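Local coordinates for protein ferritin (Mycoplasma penetrans, PDB 7DIE) that probably oxidises ferrous iron and stores it as ferric iron inside a 24-subunit protein shell, at residues Val94-Leu99 and Asp144-Val149; Asp43-Phe48 and Ile157-Ile162; Ile12-Ser17 and Ile74-Gln79. One frame throughout, in Å; residues are numbered along the deposited sequence.

Contact 1 of 3, residues Val94-Leu99 and Asp144-Val149; sequences VLDAAL and DVWTYV. With FE (Fe (III) ion), chain N.
The indole of Trp-146 is held at its nitrogen by a carboxylate while a leucine methyl lies over its pyrrole face, a polar grip combined with a CH-pi contact between two helices of the ferritin four-helix bundle. Segments 94-99 and 144-149 belong to helices 91-118 and 122-150, consecutive in the chain and nearly antiparallel here; the axes of the two segments approach to 9.4 Å, with 156° between their directions. Trp-146 NE1 donates to Asp-96 OD1 at 2.8 Å, reaching the oxygen nearly along its C-O direction; the carboxylate is turned 41° from the ring, and its oxygen lies somewhat out of the indole plane. With CG opposite the backbone N (chi1 -173°), the indole extends across to helix 91-118. Leu-99 CD2 sits 3.8 Å from the centroid of the five-membered ring of Trp-146, almost on its normal, while the carbonyl oxygen of Leu-95 approaches the ring edge in its plane. The donor bond and the methyl together would restrict rotation of the ring, which also stacks with His-150 of its own helix. Deeper in the bundle, Leu-95 packs by different atoms against three residues: CB and CG meet Val-149 CG2, CB also approaches Trp-146 CD1, and CD1 reaches Val-145 CG1 at 3.7 Å. Beyond Val-145, Phe-48 of helix 43-70 continues this apolar layer. The other side of segment 144-149 carries iron. Asp-144 points away from helix 91-118 and is also hydrogen-bonded by Lys-38 of a neighbouring subunit, so the metal lies beside a subunit interface. Asp-144 OD1 binds the iron(III) ion at 1.9 Å, two waters are also coordinated, and one of them, 2.3 Å from the iron, shares a hydrogen bond with Thr-147 OG1.

Contact 2 of 3, residues Asp43-Phe48 and Ile157-Ile162; sequences DNVAAF and INIENI
Glu-160 turns its carboxylate onto the first turn of helix 43-70, where both oxygens take backbone N-H groups. Glu-160 OE1 accepts from Asn-44 N at 2.7 Å in a nearly straight bond, and OE2 accepts from Val-45 N at 3.2 Å; each oxygen uses its syn lone pair. A bend at chi2 (-69°) folds the glutamate chain so that its head reaches these donors. Asn-44 answers in the reverse direction: its amide lies 25° from the carboxylate plane, and Asn-44 ND2 donates to Glu-160 O at 2.9 Å, approaching from above the carbonyl plane. The carboxylate thus occupies the N-terminal end of the helix, where the helix dipole would probably favour its negative charge. Beside these bonds, Val-45 crosses Glu-160 at about a right angle, and Val-45 CG2 meets Ile-159 CG2 at 3.9 Å. Asp-43, an iron-binding residue, forms a salt bridge through OD1 with Lys-38 of the same chain. The contact joins the short C-terminal helix 156-164 of the ferritin fold to the start of helix 43-70, their segments inclined at 39°; Ile-159 also packs on Val-149 of helix 122-150, and Val-45 on Ser-37 of helix 10-39.

Contact 3 of 3, residues Ile12-Ser17 and Ile74-Gln79; sequences IMDLVS and ILKINQ
Lys-76 meets helix 10-39 at both ends, its backbone N held by Ser-17 and its ammonium group by Asp-14. The backbone bond is short and straight: Lys-76 N donates to Ser-17 OG at 2.7 Å with an angle of 174°. From there the side chain can be followed outward. Lys-76 CB still lies near the serine, 3.8 Å from Ser-17 OG. Rotation about CB-CG (chi2 145°) departs from anti and puts a mild bend in the chain; beyond it the chain runs extended back along the helix. Lys-76 CD comes within 4.0 Å of Asp-14 OD1, CE closes to 3.7 Å, and NZ ends in a 2.7 Å salt bridge with that same oxygen. The ammonium group approaches OD1 on its syn side, 20° out of the carboxylate plane. Leu-75 lays CD1 against Ser-17 OG at 3.4 Å and continues onto Val-65 and Met-68 of helix 43-70. Asn-21, one turn further along helix 10-39, extends the fastening by bonding Lys-76 O and Asn-78 N. The extended loop, leading from helix 43-70 toward helix 91-118, is thereby laid along the bundle, and the backbone of Leu-75 bonds to His-32 and Thr-35 of a neighbouring subunit. The chemistry pairs a directional backbone bond at the buried Ser-17 with a charge pair between the partly exposed Asp-14 and Lys-76, so between these segments the bonds are polar, while Leu-75 adds apolar packing beyond them.

Contacts 1 and 2 adjoin at one end of the helical bundle, their centres 12 Å apart, and touch where Tyr-148 CD2 packs on Ile-162 CG2 at 3.6 Å. Contact 3 lies on the opposite side of the chain's centre, about 29 Å from contact 1 and 35 Å from contact 2, centre to centre. Along the chain, contact 3 closes before contact 1 opens; contact 1 is nested within the span closed by contact 2, whose segments alternate with those of contact 3. Contacts 1 and 2 tie the bundle end to the C-terminal helix beside one neighbouring subunit, while contact 3 fixes the long loop against helix 10-39 near another, so both ends meet other chains of the shell.

Contact 1 of 3, residues Val94-Leu99 and Asp144-Val149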
loop_
_atom_site.group_PDB
_atom_site.type_symbol
_atom_site.label_atom_id
_atom_site.label_comp_id
_atom_site.label_asym_id
_atom_site.label_seq_id
_atom_site.Cartn_x
_atom_site.Cartn_y
_atom_site.Cartn_z
ATOM N N VAL A 94 54.371 1.345 -11.090
ATOM C CA VAL A 94 53.337 0.515 -10.469
ATOM C C VAL A 94 52.444 -0.114 -11.532
ATOM O O VAL A 94 52.143 -1.314 -11.488
ATOM C CB VAL A 94 52.512 1.353 -9.477
ATOM C CG1 VAL A 94 51.220 0.618 -9.103
ATOM C CG2 VAL A 94 53.345 1.648 -8.242
ATOM N N LEU A 95 51.981 0.691 -12.490
ATOM C CA LEU A 95 51.087 0.125 -13.491
ATOM C C LEU A 95 51.825 -0.832 -14.417
ATOM O O LEU A 95 51.237 -1.830 -14.850
ATOM C CB LEU A 95 50.389 1.224 -14.286
ATOM C CG LEU A 95 48.973 1.587 -13.787
ATOM C CD1 LEU A 95 47.987 0.419 -13.943
ATOM C CD2 LEU A 95 49.001 2.066 -12.344
ATOM N N ASP A 96 53.108 -0.567 -14.714
ATOM C CA ASP A 96 53.915 -1.530 -15.478
ATOM C C ASP A 96 53.870 -2.909 -14.835
ATOM O O ASP A 96 53.722 -3.936 -15.514
ATOM C CB ASP A 96 55.383 -1.078 -15.560
ATOM C CG ASP A 96 55.607 0.079 -16.520
ATOM O OD1 ASP A 96 54.768 0.317 -17.416
ATOM O OD2 ASP A 96 56.647 0.760 -16.368
ATOM N N ALA A 97 54.043 -2.951 -13.522
ATOM C CA ALA A 97 54.083 -4.232 -12.831
ATOM C C ALA A 97 52.717 -4.899 -12.852
ATOM O O ALA A 97 52.620 -6.119 -13.021
ATOM C CB ALA A 97 54.570 -4.030 -11.398
ATOM N N ALA A 98 51.648 -4.108 -12.689
ATOM C CA ALA A 98 50.296 -4.659 -12.748
ATOM C C ALA A 98 49.985 -5.228 -14.128
ATOM O O ALA A 98 49.377 -6.300 -14.246
ATOM C CB ALA A 98 49.276 -3.579 -12.378
ATOM N N LEU A 99 50.364 -4.506 -15.189
ATOM C CA LEU A 99 50.126 -5.002 -16.543
ATOM C C LEU A 99 50.871 -6.310 -16.796
ATOM O O LEU A 99 50.324 -7.237 -17.409
ATOM C CB LEU A 99 50.544 -3.939 -17.562
ATOM C CG LEU A 99 50.186 -4.194 -19.022
ATOM C CD1 LEU A 99 48.676 -4.269 -19.183
ATOM C CD2 LEU A 99 50.765 -3.087 -19.907
ATOM N N ASP A 144 43.604 -0.255 -19.312
ATOM C CA ASP A 144 43.045 1.096 -19.398
ATOM C C ASP A 144 43.750 2.044 -18.430
ATOM O O ASP A 144 44.094 3.178 -18.792
ATOM C CB ASP A 144 41.537 1.069 -19.124
ATOM C CG ASP A 144 40.730 0.493 -20.286
ATOM O OD1 ASP A 144 41.305 0.212 -21.356
ATOM O OD2 ASP A 144 39.515 0.292 -20.120
ATOM N N VAL A 145 43.970 1.599 -17.189
ATOM C CA VAL A 145 44.629 2.455 -16.202
ATOM C C VAL A 145 46.100 2.664 -16.565
ATOM O O VAL A 145 46.650 3.752 -16.373
ATOM C CB VAL A 145 44.460 1.872 -14.786
ATOM C CG1 VAL A 145 45.157 2.752 -13.749
ATOM C CG2 VAL A 145 42.970 1.750 -14.450
ATOM N N TRP A 146 46.756 1.636 -17.102
ATOM C CA TRP A 146 48.102 1.828 -17.641
ATOM C C TRP A 146 48.114 2.934 -18.698
ATOM O O TRP A 146 48.980 3.823 -18.682
ATOM C CB TRP A 146 48.618 0.499 -18.217
ATOM C CG TRP A 146 50.067 0.528 -18.644
ATOM C CD1 TRP A 146 51.144 0.074 -17.933
ATOM C CD2 TRP A 146 50.586 1.030 -19.889
ATOM N NE1 TRP A 146 52.306 0.266 -18.662
ATOM C CE2 TRP A 146 51.989 0.854 -19.860
ATOM C CE3 TRP A 146 49.999 1.611 -21.024
ATOM C CZ2 TRP A 146 52.813 1.249 -20.920
ATOM C CZ3 TRP A 146 50.822 2.006 -22.079
ATOM C CH2 TRP A 146 52.211 1.825 -22.016
ATOM N N THR A 147 47.148 2.901 -19.620
ATOM C CA THR A 147 47.038 3.942 -20.640
ATOM C C THR A 147 46.884 5.322 -20.014
ATOM O O THR A 147 47.541 6.281 -20.442
ATOM C CB THR A 147 45.855 3.652 -21.570
ATOM O OG1 THR A 147 46.098 2.443 -22.297
ATOM C CG2 THR A 147 45.663 4.795 -22.568
ATOM N N TYR A 148 46.023 5.451 -18.999
ATOM C CA TYR A 148 45.826 6.767 -18.388
ATOM C C TYR A 148 47.123 7.291 -17.791
ATOM O O TYR A 148 47.486 8.453 -18.000
ATOM C CB TYR A 148 44.757 6.728 -17.293
ATOM C CG TYR A 148 43.407 6.213 -17.734
ATOM C CD1 TYR A 148 42.968 6.396 -19.028
ATOM C CD2 TYR A 148 42.586 5.527 -16.839
ATOM C CE1 TYR A 148 41.739 5.925 -19.432
ATOM C CE2 TYR A 148 41.355 5.048 -17.237
ATOM C CZ TYR A 148 40.939 5.256 -18.529
ATOM O OH TYR A 148 39.717 4.782 -18.937
ATOM N N VAL A 149 47.826 6.458 -17.020
ATOM C CA VAL A 149 49.004 6.987 -16.329
ATOM C C VAL A 149 50.188 7.188 -17.269
ATOM O O VAL A 149 51.122 7.923 -16.924
ATOM C CB VAL A 149 49.438 6.109 -15.138
ATOM C CG1 VAL A 149 48.269 5.889 -14.166
ATOM C CG2 VAL A 149 50.042 4.803 -15.590
HETATM FE FE FE N . 41.490 0.978 -23.053
HETATM O O HOH W 1 43.759 1.153 -23.303
HETATM O O HOH W 2 40.825 2.745 -23.103
#

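Contact 2 of 3, residues Asp43-Phe48 and Ile157-Ile162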
loop_
_atom_site.group_PDB
_atom_site.type_symbol
_atom_site.label_atom_id
_atom_site.label_comp_id
_atom_site.label_asym_id
_atom_site.label_seq_id
_atom_site.Cartn_x
_atom_site.Cartn_y
_atom_site.Cartn_z
ATOM N N ASP A 43 45.091 7.964 -4.120
ATOM C CA ASP A 43 44.043 7.290 -3.349
ATOM C C ASP A 43 43.110 6.447 -4.235
ATOM O O ASP A 43 42.715 5.340 -3.847
ATOM C CB ASP A 43 43.243 8.336 -2.567
ATOM C CG ASP A 43 42.228 7.719 -1.620
ATOM O OD1 ASP A 43 42.647 7.168 -0.581
ATOM O OD2 ASP A 43 41.009 7.801 -1.903
ATOM N N ASN A 44 42.724 6.959 -5.411
ATOM C CA ASN A 44 41.783 6.224 -6.262
ATOM C C ASN A 44 42.463 5.062 -6.981
ATOM O O ASN A 44 41.863 3.993 -7.153
ATOM C CB ASN A 44 41.128 7.163 -7.269
ATOM C CG ASN A 44 40.002 7.973 -6.663
ATOM O OD1 ASN A 44 39.428 7.593 -5.644
ATOM N ND2 ASN A 44 39.692 9.107 -7.277
ATOM N N VAL A 45 43.700 5.254 -7.441
ATOM C CA VAL A 45 44.444 4.121 -7.986
ATOM C C VAL A 45 44.604 3.046 -6.917
ATOM O O VAL A 45 44.478 1.848 -7.191
ATOM C CB VAL A 45 45.806 4.579 -8.537
ATOM C CG1 VAL A 45 46.570 3.365 -9.085
ATOM C CG2 VAL A 45 45.614 5.613 -9.631
ATOM N N ALA A 46 44.864 3.459 -5.674
ATOM C CA ALA A 46 44.968 2.489 -4.583
ATOM C C ALA A 46 43.666 1.708 -4.416
ATOM O O ALA A 46 43.676 0.481 -4.266
ATOM C CB ALA A 46 45.335 3.214 -3.284
ATOM N N ALA A 47 42.529 2.409 -4.449
ATOM C CA ALA A 47 41.230 1.743 -4.319
ATOM C C ALA A 47 40.963 0.815 -5.493
ATOM O O ALA A 47 40.354 -0.251 -5.333
ATOM C CB ALA A 47 40.120 2.793 -4.208
ATOM N N PHE A 48 41.391 1.221 -6.688
ATOM C CA PHE A 48 41.316 0.348 -7.855
ATOM C C PHE A 48 42.047 -0.968 -7.614
ATOM O O PHE A 48 41.544 -2.046 -7.957
ATOM C CB PHE A 48 41.901 1.085 -9.062
ATOM C CG PHE A 48 42.088 0.226 -10.276
ATOM C CD1 PHE A 48 41.014 -0.067 -11.108
ATOM C CD2 PHE A 48 43.345 -0.256 -10.607
ATOM C CE1 PHE A 48 41.185 -0.869 -12.241
ATOM C CE2 PHE A 48 43.524 -1.062 -11.738
ATOM C CZ PHE A 48 42.441 -1.368 -12.551
ATOM N N ILE A 157 46.028 14.755 -10.661
ATOM C CA ILE A 157 44.593 14.946 -10.503
ATOM C C ILE A 157 43.836 14.328 -11.677
ATOM O O ILE A 157 42.795 13.685 -11.485
ATOM C CB ILE A 157 44.278 16.440 -10.315
ATOM C CG1 ILE A 157 44.870 16.931 -8.981
ATOM C CG2 ILE A 157 42.775 16.675 -10.309
ATOM C CD1 ILE A 157 44.599 18.409 -8.716
ATOM N N ASN A 158 44.344 14.442 -12.875
ATOM C CA ASN A 158 43.717 13.840 -14.018
ATOM C C ASN A 158 43.614 12.323 -13.816
ATOM O O ASN A 158 42.599 11.748 -14.009
ATOM C CB ASN A 158 44.533 14.070 -15.287
ATOM C CG ASN A 158 44.651 15.521 -15.693
ATOM O OD1 ASN A 158 43.763 16.320 -15.515
ATOM N ND2 ASN A 158 45.734 15.821 -16.309
ATOM N N ILE A 159 44.718 11.710 -13.433
ATOM C CA ILE A 159 44.755 10.264 -13.228
ATOM C C ILE A 159 43.751 9.862 -12.163
ATOM O O ILE A 159 42.961 8.925 -12.345
ATOM C CB ILE A 159 46.183 9.824 -12.847
ATOM C CG1 ILE A 159 47.126 9.969 -14.047
ATOM C CG2 ILE A 159 46.199 8.395 -12.276
ATOM C CD1 ILE A 159 48.599 9.893 -13.643
ATOM N N GLU A 160 43.786 10.556 -11.025
ATOM C CA GLU A 160 42.884 10.252 -9.919
ATOM C C GLU A 160 41.423 10.410 -10.326
ATOM O O GLU A 160 40.574 9.580 -9.969
ATOM C CB GLU A 160 43.214 11.165 -8.733
ATOM C CG GLU A 160 44.421 10.667 -7.935
ATOM C CD GLU A 160 44.085 9.383 -7.191
ATOM O OE1 GLU A 160 43.396 9.449 -6.158
ATOM O OE2 GLU A 160 44.490 8.305 -7.648
ATOM N N ASN A 161 41.121 11.451 -11.047
ATOM C CA ASN A 161 39.784 11.668 -11.488
ATOM C C ASN A 161 39.247 10.575 -12.388
ATOM O O ASN A 161 38.182 10.116 -12.184
ATOM C CB ASN A 161 39.645 13.007 -12.206
ATOM C CG ASN A 161 39.538 14.170 -11.267
ATOM O OD1 ASN A 161 39.748 15.269 -11.653
ATOM N ND2 ASN A 161 39.211 13.925 -10.068
ATOM N N ILE A 162 39.989 10.184 -13.395
ATOM C CA ILE A 162 39.454 9.199 -14.337
ATOM C C ILE A 162 39.445 7.801 -13.717
ATOM O O ILE A 162 38.519 7.013 -13.945
ATOM C CB ILE A 162 40.215 9.237 -15.681
ATOM C CG1 ILE A 162 39.456 8.423 -16.739
ATOM C CG2 ILE A 162 41.640 8.725 -15.546
ATOM C CD1 ILE A 162 39.701 8.891 -18.147
#

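Contact 3 of 3, residues Ile12-Ser17 and Ile74-Gln79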
loop_
_atom_site.group_PDB
_atom_site.type_symbol
_atom_site.label_atom_id
_atom_site.label_comp_id
_atom_site.label_asym_id
_atom_site.label_seq_id
_atom_site.Cartn_x
_atom_site.Cartn_y
_atom_site.Cartn_z
ATOM N N ILE A 12 46.402 -32.445 -14.715
ATOM C CA ILE A 12 45.486 -31.362 -14.999
ATOM C C ILE A 12 45.102 -30.676 -13.699
ATOM O O ILE A 12 45.042 -29.442 -13.632
ATOM C CB ILE A 12 44.264 -31.876 -15.782
ATOM C CG1 ILE A 12 44.730 -32.646 -17.022
ATOM C CG2 ILE A 12 43.328 -30.704 -16.130
ATOM C CD1 ILE A 12 45.569 -31.818 -17.974
ATOM N N MET A 13 44.890 -31.456 -12.631
ATOM C CA MET A 13 44.512 -30.834 -11.360
ATOM C C MET A 13 45.653 -29.999 -10.791
ATOM O O MET A 13 45.418 -28.947 -10.185
ATOM C CB MET A 13 44.058 -31.891 -10.354
ATOM C CG MET A 13 42.810 -32.624 -10.762
ATOM S SD MET A 13 41.361 -31.566 -11.006
ATOM C CE MET A 13 41.332 -31.305 -12.698
ATOM N N ASP A 14 46.900 -30.442 -10.978
ATOM C CA ASP A 14 48.027 -29.608 -10.578
ATOM C C ASP A 14 48.043 -28.292 -11.343
ATOM O O ASP A 14 48.434 -27.258 -10.794
ATOM C CB ASP A 14 49.349 -30.344 -10.800
ATOM C CG ASP A 14 49.633 -31.381 -9.734
ATOM O OD1 ASP A 14 48.880 -31.481 -8.738
ATOM O OD2 ASP A 14 50.632 -32.104 -9.906
ATOM N N LEU A 15 47.669 -28.313 -12.630
ATOM C CA LEU A 15 47.588 -27.067 -13.390
ATOM C C LEU A 15 46.479 -26.160 -12.865
ATOM O O LEU A 15 46.621 -24.933 -12.871
ATOM C CB LEU A 15 47.341 -27.355 -14.875
ATOM C CG LEU A 15 48.558 -27.858 -15.656
ATOM C CD1 LEU A 15 48.153 -28.156 -17.089
ATOM C CD2 LEU A 15 49.662 -26.818 -15.626
ATOM N N VAL A 16 45.348 -26.737 -12.457
ATOM C CA VAL A 16 44.286 -25.918 -11.865
ATOM C C VAL A 16 44.786 -25.287 -10.573
ATOM O O VAL A 16 44.590 -24.094 -10.318
ATOM C CB VAL A 16 43.018 -26.756 -11.627
ATOM C CG1 VAL A 16 41.980 -25.932 -10.857
ATOM C CG2 VAL A 16 42.426 -27.247 -12.955
ATOM N N SER A 17 45.434 -26.095 -9.734
ATOM C CA SER A 17 46.045 -25.610 -8.508
ATOM C C SER A 17 47.085 -24.532 -8.798
ATOM O O SER A 17 47.154 -23.514 -8.101
ATOM C CB SER A 17 46.657 -26.820 -7.787
ATOM O OG SER A 17 46.674 -26.694 -6.400
ATOM N N ILE A 74 42.746 -31.845 -4.687
ATOM C CA ILE A 74 43.403 -31.136 -3.586
ATOM C C ILE A 74 44.080 -29.873 -4.113
ATOM O O ILE A 74 44.889 -29.930 -5.049
ATOM C CB ILE A 74 44.428 -32.047 -2.878
ATOM C CG1 ILE A 74 43.756 -33.305 -2.327
ATOM C CG2 ILE A 74 45.176 -31.285 -1.777
ATOM C CD1 ILE A 74 42.591 -33.052 -1.430
ATOM N N LEU A 75 43.768 -28.732 -3.495
ATOM C CA LEU A 75 44.425 -27.468 -3.817
ATOM C C LEU A 75 45.727 -27.337 -3.039
ATOM O O LEU A 75 45.739 -27.443 -1.813
ATOM C CB LEU A 75 43.508 -26.289 -3.478
ATOM C CG LEU A 75 44.125 -24.891 -3.506
ATOM C CD1 LEU A 75 44.527 -24.547 -4.930
ATOM C CD2 LEU A 75 43.099 -23.866 -2.984
ATOM N N LYS A 76 46.817 -27.069 -3.746
ATOM C CA LYS A 76 48.128 -26.896 -3.134
ATOM C C LYS A 76 48.584 -25.452 -3.324
ATOM O O LYS A 76 48.785 -25.014 -4.458
ATOM C CB LYS A 76 49.138 -27.863 -3.760
ATOM C CG LYS A 76 48.697 -29.339 -3.762
ATOM C CD LYS A 76 49.185 -30.072 -5.013
ATOM C CE LYS A 76 48.757 -31.537 -5.019
ATOM N NZ LYS A 76 49.253 -32.271 -6.221
ATOM N N ILE A 77 48.745 -24.718 -2.227
ATOM C CA ILE A 77 49.315 -23.371 -2.265
ATOM C C ILE A 77 50.819 -23.485 -2.090
ATOM O O ILE A 77 51.293 -24.276 -1.267
ATOM C CB ILE A 77 48.718 -22.464 -1.171
ATOM C CG1 ILE A 77 47.181 -22.520 -1.155
ATOM C CG2 ILE A 77 49.261 -21.038 -1.300
ATOM C CD1 ILE A 77 46.568 -22.252 -2.439
ATOM N N ASN A 78 51.578 -22.700 -2.846
ATOM C CA ASN A 78 53.028 -22.767 -2.713
ATOM C C ASN A 78 53.634 -21.422 -3.110
ATOM O O ASN A 78 52.933 -20.411 -3.217
ATOM C CB ASN A 78 53.576 -23.936 -3.547
ATOM C CG ASN A 78 53.249 -23.798 -5.014
ATOM O OD1 ASN A 78 53.160 -22.689 -5.546
ATOM N ND2 ASN A 78 53.071 -24.929 -5.684
ATOM N N GLN A 79 54.943 -21.427 -3.367
ATOM C CA GLN A 79 55.700 -20.202 -3.602
ATOM C C GLN A 79 55.246 -19.452 -4.845
ATOM O O GLN A 79 55.556 -18.265 -4.979
ATOM C CB GLN A 79 57.189 -20.537 -3.738
ATOM C CG GLN A 79 57.949 -20.600 -2.427
ATOM C CD GLN A 79 57.319 -21.540 -1.411
ATOM O OE1 GLN A 79 57.105 -21.168 -0.249
ATOM N NE2 GLN A 79 57.024 -22.770 -1.840
#